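Local coordinates for protein lysozyme (Asticcacaulis excentricus, PDB 6H9D) that probably cleaves peptidoglycan as the phage-lysozyme-type muramidase domain of SpmX, a protein tied to stalk synthesis and cell morphogenesis, at residues A[32-35]-A[36-40]; A[74-77]-A[78-82]; A[109-112]-A[113-117]. All coordinates share one frame; numbering follows the deposited sequence.

Interaction 1 of 3, residues A[32-35]-A[36-40]; sequences WMIG and YGHTF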
# COMPACT_ATOMS: atom_id res chain seq x y z
N TRP A 32 -3.12 -19.88 -4.83
CA TRP A 32 -1.77 -19.68 -5.30
C TRP A 32 -1.40 -18.20 -5.26
O TRP A 32 -2.27 -17.33 -5.41
CB TRP A 32 -1.61 -20.30 -6.68
CG TRP A 32 -1.78 -21.79 -6.62
CD1 TRP A 32 -2.95 -22.49 -6.58
CD2 TRP A 32 -0.72 -22.77 -6.53
NE1 TRP A 32 -2.70 -23.83 -6.47
CE2 TRP A 32 -1.34 -24.04 -6.45
CE3 TRP A 32 0.67 -22.70 -6.50
CZ2 TRP A 32 -0.61 -25.22 -6.35
CZ3 TRP A 32 1.40 -23.87 -6.41
CH2 TRP A 32 0.76 -25.11 -6.33
N MET A 33 -0.12 -17.93 -5.03
CA MET A 33 0.42 -16.59 -4.96
C MET A 33 1.59 -16.48 -5.95
O MET A 33 2.33 -17.43 -6.13
CB MET A 33 0.90 -16.26 -3.54
CG MET A 33 1.10 -14.77 -3.28
SD MET A 33 1.34 -14.27 -1.52
CE MET A 33 -0.34 -14.10 -0.92
N ILE A 34 1.74 -15.31 -6.57
CA ILE A 34 2.82 -15.09 -7.52
C ILE A 34 3.15 -13.60 -7.56
O ILE A 34 2.37 -12.76 -7.10
CB ILE A 34 2.44 -15.65 -8.90
CG1 ILE A 34 3.67 -15.95 -9.75
CG2 ILE A 34 1.46 -14.72 -9.63
CD1 ILE A 34 3.38 -16.76 -11.01
N GLY A 35 4.31 -13.28 -8.13
CA GLY A 35 4.66 -11.89 -8.37
C GLY A 35 4.90 -11.19 -7.04
O GLY A 35 5.63 -11.71 -6.20
N TYR A 36 4.25 -10.04 -6.85
CA TYR A 36 4.35 -9.27 -5.62
C TYR A 36 3.09 -9.49 -4.77
O TYR A 36 2.32 -8.57 -4.58
CB TYR A 36 4.54 -7.79 -5.94
CG TYR A 36 5.76 -7.51 -6.78
CD1 TYR A 36 7.04 -7.65 -6.26
CD2 TYR A 36 5.63 -7.11 -8.09
CE1 TYR A 36 8.16 -7.41 -7.04
CE2 TYR A 36 6.74 -6.87 -8.88
CZ TYR A 36 8.01 -7.04 -8.36
OH TYR A 36 9.07 -6.76 -9.15
N GLY A 37 2.87 -10.73 -4.35
CA GLY A 37 1.74 -11.11 -3.49
C GLY A 37 0.43 -11.19 -4.24
O GLY A 37 -0.59 -11.05 -3.61
N HIS A 38 0.47 -11.42 -5.55
CA HIS A 38 -0.76 -11.49 -6.37
C HIS A 38 -1.45 -12.85 -6.20
O HIS A 38 -0.75 -13.84 -6.21
CB HIS A 38 -0.47 -11.17 -7.83
CG HIS A 38 -1.66 -11.31 -8.70
ND1 HIS A 38 -2.60 -10.34 -8.81
CD2 HIS A 38 -2.12 -12.33 -9.43
CE1 HIS A 38 -3.54 -10.73 -9.61
NE2 HIS A 38 -3.27 -11.93 -9.99
N THR A 39 -2.78 -12.87 -6.12
CA THR A 39 -3.49 -14.15 -5.94
C THR A 39 -4.69 -14.32 -6.87
O THR A 39 -4.91 -15.42 -7.29
CB THR A 39 -4.02 -14.27 -4.51
OG1 THR A 39 -4.87 -13.17 -4.25
CG2 THR A 39 -2.92 -14.34 -3.47
N PHE A 40 -5.42 -13.26 -7.17
CA PHE A 40 -6.71 -13.39 -7.90
C PHE A 40 -6.62 -14.21 -9.20
O PHE A 40 -7.53 -14.95 -9.44
CB PHE A 40 -7.49 -12.08 -7.92
CG PHE A 40 -7.12 -11.08 -8.98
CD1 PHE A 40 -7.38 -11.33 -10.31
CD2 PHE A 40 -6.57 -9.87 -8.64
CE1 PHE A 40 -7.08 -10.39 -11.27
CE2 PHE A 40 -6.26 -8.94 -9.61
CZ PHE A 40 -6.51 -9.20 -10.93
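Ile34 and His38 are the paired residues. Each backbone N-H reaches the other's carbonyl: Ile34 N to His38 O spans 2.9 Å, and His38 N to Ile34 O spans 2.8 Å. On the side-chain level Ile34 CG2 comes at the edge of the imidazole, near its plane, 4.3 Å from His38 CD2. The ring's polar atoms have other partners: ND1 bonds Asp60 of helix 50-71 and NE2 bonds Ser41. Bonds at both nitrogens should hold the imidazole in one rotation.

Met33 and Thr39 lie side by side, with their side chains pointing the same way. Met33 was modelled in two positions. In the one described here CG is anti to the backbone N (chi1 -163°) and lies 3.7 Å from Gly37 CA, and a bend at the last torsion sets Met33 CE 3.6 Å from Thr39 CG2; this contact holds for that position alone.

At the apex, Gly35 and Gly37 both have positive phi (68° and 76°). Between them the bond from Tyr36 CA to CB points away from the strand, although Tyr36 CB rests 3.6 Å from Gly35 C, and the ring touches Glu18 and Ala53.

A glycerol, probably from the crystallisation liquor, makes a weak hydrogen bond with Gly37 O; such molecules often mark pockets. This is a tight antiparallel reversal closed by one hydrogen-bonded pair, carrying the sequence IGYGHT, as in T4-type phage lysozymes, where this glycine-rich turn borders the active-site cleft; Glu18 is probably the counterpart of their catalytic glutamate.

Interaction 2 of 3, residues A[74-77]-A[78-82]; sequences TPLT and QNQFD
The backbone N-H of Thr77 gives its hydrogen to Gln80 OE1 in a nearly straight bond, 2.9 Å from N to OE1 with 168° at the hydrogen. The donor stands somewhat tilted from the plane of the side-chain carbonyl. Gln80 reaches back because its CG sits anti to the carbonyl carbon (chi1 -76°) and the chain is extended beyond, which carries the amide towards the residues before the helix.

The exchange is returned in kind. Thr77 OG1 accepts from Gln80 N at 3.1 Å, and it also lies 3.3 Å from Gln80 CG, the start of the same side chain's reach. The methyl Thr77 CG2 packs on the far end of that glutamine, 3.6 Å from Gln80 OE1. The first regular helical bond follows at once, Phe81 N to Thr77 O at 3.0 Å.

Leu76 straddles the edge of this cap. One branch, CD2, meets Gln80 OE1, and the other, CD1, comes in the ring plane to the edge of Phe81, 3.8 Å from its CD1, the two side chains crossing at about a right angle. Phe81 continues onto Val65 and Val68 of helix 50-71. Across the first turn, Gln78 NE2 bonds Asp82 OD1 from above the carboxylate plane, and also Lys5 O.

Thr77 is the N-cap and Gln80 the third helical residue of a capping box that opens helix 78-91.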
# COMPACT_ATOMS: atom_id res chain seq x y z
N THR A 74 -10.05 16.27 -0.09
CA THR A 74 -9.22 17.47 -0.33
C THR A 74 -8.38 17.23 -1.58
O THR A 74 -8.17 16.08 -1.94
CB THR A 74 -8.30 17.77 0.86
OG1 THR A 74 -7.33 16.74 0.91
CG2 THR A 74 -9.03 17.85 2.17
N PRO A 75 -7.86 18.28 -2.24
CA PRO A 75 -7.00 18.10 -3.41
C PRO A 75 -5.68 17.48 -2.97
O PRO A 75 -5.23 17.73 -1.90
CB PRO A 75 -6.78 19.52 -3.93
CG PRO A 75 -7.90 20.31 -3.30
CD PRO A 75 -8.09 19.67 -1.94
N LEU A 76 -5.08 16.67 -3.83
CA LEU A 76 -3.81 16.02 -3.46
C LEU A 76 -2.77 16.28 -4.54
O LEU A 76 -3.14 16.44 -5.68
CB LEU A 76 -4.03 14.50 -3.43
CG LEU A 76 -4.92 13.94 -2.34
CD1 LEU A 76 -5.07 12.45 -2.54
CD2 LEU A 76 -4.36 14.23 -0.97
N THR A 77 -1.51 16.29 -4.14
CA THR A 77 -0.41 16.31 -5.12
C THR A 77 -0.17 14.86 -5.55
O THR A 77 -0.60 13.94 -4.84
CB THR A 77 0.87 16.90 -4.51
OG1 THR A 77 1.45 15.95 -3.63
CG2 THR A 77 0.66 18.21 -3.80
N GLN A 78 0.53 14.65 -6.66
CA GLN A 78 0.81 13.27 -7.10
C GLN A 78 1.57 12.50 -6.01
O GLN A 78 1.24 11.37 -5.80
CB GLN A 78 1.63 13.27 -8.38
CG GLN A 78 1.94 11.87 -8.88
CD GLN A 78 0.70 11.19 -9.38
OE1 GLN A 78 -0.04 11.72 -10.18
NE2 GLN A 78 0.46 9.99 -8.88
N ASN A 79 2.56 13.12 -5.37
CA ASN A 79 3.35 12.46 -4.30
C ASN A 79 2.44 12.08 -3.13
O ASN A 79 2.63 11.02 -2.60
CB ASN A 79 4.52 13.33 -3.84
CG ASN A 79 5.57 13.48 -4.91
OD1 ASN A 79 5.58 12.74 -5.87
ND2 ASN A 79 6.46 14.43 -4.75
N GLN A 80 1.50 12.95 -2.77
CA GLN A 80 0.63 12.66 -1.64
C GLN A 80 -0.24 11.45 -1.97
O GLN A 80 -0.40 10.53 -1.17
CB GLN A 80 -0.24 13.86 -1.30
CG GLN A 80 0.50 14.98 -0.57
CD GLN A 80 -0.34 16.24 -0.52
OE1 GLN A 80 -1.26 16.44 -1.30
NE2 GLN A 80 -0.03 17.10 0.43
N PHE A 81 -0.74 11.44 -3.20
CA PHE A 81 -1.61 10.37 -3.68
C PHE A 81 -0.84 9.04 -3.69
O PHE A 81 -1.32 8.07 -3.17
CB PHE A 81 -2.15 10.69 -5.07
CG PHE A 81 -3.12 9.65 -5.55
CD1 PHE A 81 -4.38 9.56 -4.96
CD2 PHE A 81 -2.73 8.67 -6.45
CE1 PHE A 81 -5.27 8.57 -5.36
CE2 PHE A 81 -3.63 7.69 -6.85
CZ PHE A 81 -4.88 7.63 -6.28
N ASP A 82 0.36 9.05 -4.28
CA ASP A 82 1.21 7.87 -4.40
C ASP A 82 1.49 7.28 -3.00
O ASP A 82 1.37 6.09 -2.79
CB ASP A 82 2.54 8.23 -5.07
CG ASP A 82 2.50 8.37 -6.58
OD1 ASP A 82 1.46 8.01 -7.20
OD2 ASP A 82 3.51 8.83 -7.12

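Interaction 3 of 3, residues A[109-112]-A[113-117]; sequences RVTE and AAQAM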
# COMPACT_ATOMS: atom_id res chain seq x y z
N ARG A 109 -4.62 18.92 7.17
CA ARG A 109 -3.52 18.91 8.13
C ARG A 109 -2.49 17.86 7.69
O ARG A 109 -2.40 16.79 8.27
CB ARG A 109 -4.07 18.71 9.54
CG ARG A 109 -5.27 19.62 9.85
CD ARG A 109 -5.34 20.19 11.25
NE ARG A 109 -5.87 19.27 12.24
CZ ARG A 109 -5.18 18.73 13.23
NH1 ARG A 109 -3.90 19.04 13.39
NH2 ARG A 109 -5.76 17.89 14.06
N VAL A 110 -1.73 18.21 6.65
CA VAL A 110 -0.82 17.33 5.94
C VAL A 110 0.26 16.79 6.89
O VAL A 110 0.54 15.58 6.90
CB VAL A 110 -0.23 18.08 4.72
CG1 VAL A 110 0.94 17.37 4.08
CG2 VAL A 110 -1.31 18.32 3.68
N THR A 111 0.85 17.68 7.70
CA THR A 111 1.90 17.29 8.61
C THR A 111 1.39 16.27 9.63
O THR A 111 2.09 15.30 9.97
CB THR A 111 2.54 18.49 9.33
OG1 THR A 111 3.10 19.35 8.34
CG2 THR A 111 3.66 18.07 10.24
N GLU A 112 0.18 16.50 10.14
CA GLU A 112 -0.41 15.64 11.16
C GLU A 112 -0.76 14.28 10.53
O GLU A 112 -0.68 13.25 11.18
CB GLU A 112 -1.65 16.30 11.76
CG GLU A 112 -1.35 17.46 12.70
CD GLU A 112 -0.81 18.74 12.09
OE1 GLU A 112 -1.04 19.02 10.86
OE2 GLU A 112 -0.11 19.46 12.83
N ALA A 113 -1.18 14.31 9.26
CA ALA A 113 -1.46 13.06 8.53
C ALA A 113 -0.20 12.20 8.48
O ALA A 113 -0.22 11.01 8.81
CB ALA A 113 -1.95 13.38 7.14
N ALA A 114 0.93 12.83 8.13
CA ALA A 114 2.18 12.10 8.07
C ALA A 114 2.50 11.50 9.45
O ALA A 114 2.87 10.35 9.57
CB ALA A 114 3.30 13.00 7.58
N GLN A 115 2.35 12.31 10.51
CA GLN A 115 2.65 11.84 11.87
C GLN A 115 1.72 10.68 12.24
O GLN A 115 2.12 9.78 12.96
CB GLN A 115 2.46 12.94 12.92
CG GLN A 115 3.44 14.09 12.80
CD GLN A 115 3.10 15.18 13.78
OE1 GLN A 115 2.23 16.02 13.53
NE2 GLN A 115 3.75 15.15 14.92
N ALA A 116 0.47 10.75 11.81
CA ALA A 116 -0.52 9.71 12.13
C ALA A 116 -0.06 8.35 11.59
O ALA A 116 -0.43 7.31 12.12
CB ALA A 116 -1.86 10.10 11.58
N MET A 117 0.75 8.36 10.53
CA MET A 117 1.21 7.12 9.92
C MET A 117 2.06 6.34 10.93
O MET A 117 2.19 5.12 10.83
CB MET A 117 2.00 7.40 8.64
CG MET A 117 1.13 7.96 7.52
SD MET A 117 2.08 8.26 5.97
CE MET A 117 0.74 8.61 4.84
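Glu112 and Gln115 run side by side on the outer flank of the helix, their side chains pointing the same way but with carboxylate and amide planes turned 66° apart. The meeting is between the aliphatic part of one and the carbonyl oxygen of the other: Gln115 OE1 stands 3.9 Å from Glu112 CG and 3.6 Å from Glu112 CA. The chain of Gln115 leads back over the preceding turn to get there.

Thr111, one turn before, meets the same glutamine obliquely. Its OG1 takes the position beside the backbone N (chi1 -60°), leaving Thr111 CG2 anti to that N and 4.1 Å from Gln115 OE1. Gln115 CG lies 3.4 Å from Thr111 O, the acceptor that also takes Gln115 N at 3.0 Å.

Glu112 bends at its second torsion (chi2 70°) and turns its carboxylate towards Arg109, where OE1 and Arg109 NH1 are 3.8 Å apart, a long salt bridge. Arg109 NE has a firmer charged partner in Glu107.

On the other flank small side chains predominate. Ala113 CB lies 3.3 Å from Val110 O, and Ala113, Ala114 and Val110 all face Phe146 of helix 133-146.

Chemically, the segment is amphipathic: successive backbone bonds, such as Ala116 N to Glu112 O at 2.8 Å, hold the spine, polar chains lie along one flank with weak mutual contacts, and slim alanines let neighbouring helices approach the other. The Arg109-Glu112 pair, being long, is probably a weak attraction, while a carboxylate in the first turn would suit the positive end of the helix dipole.

How the interactions relate
The three contacts follow one another in the chain, and interaction 1 stands apart from the other two, on the opposite side of the chain's centre: its centre is 28 Å from that of interaction 2 and 31 Å from that of interaction 3. The turn of interaction 1 is the one with a glycerol beside it, and probably borders the substrate cleft of the family. Interactions 2 and 3 lie 13 Å apart between centres and touch, Gln80 NE2 packing 3.7 Å from Val110 CG2. The glutamine of the helix cap thus meets the start of helix 110-116, and Phe146 of helix 133-146 packs against Gln80, Val110, Ala113 and Ala114.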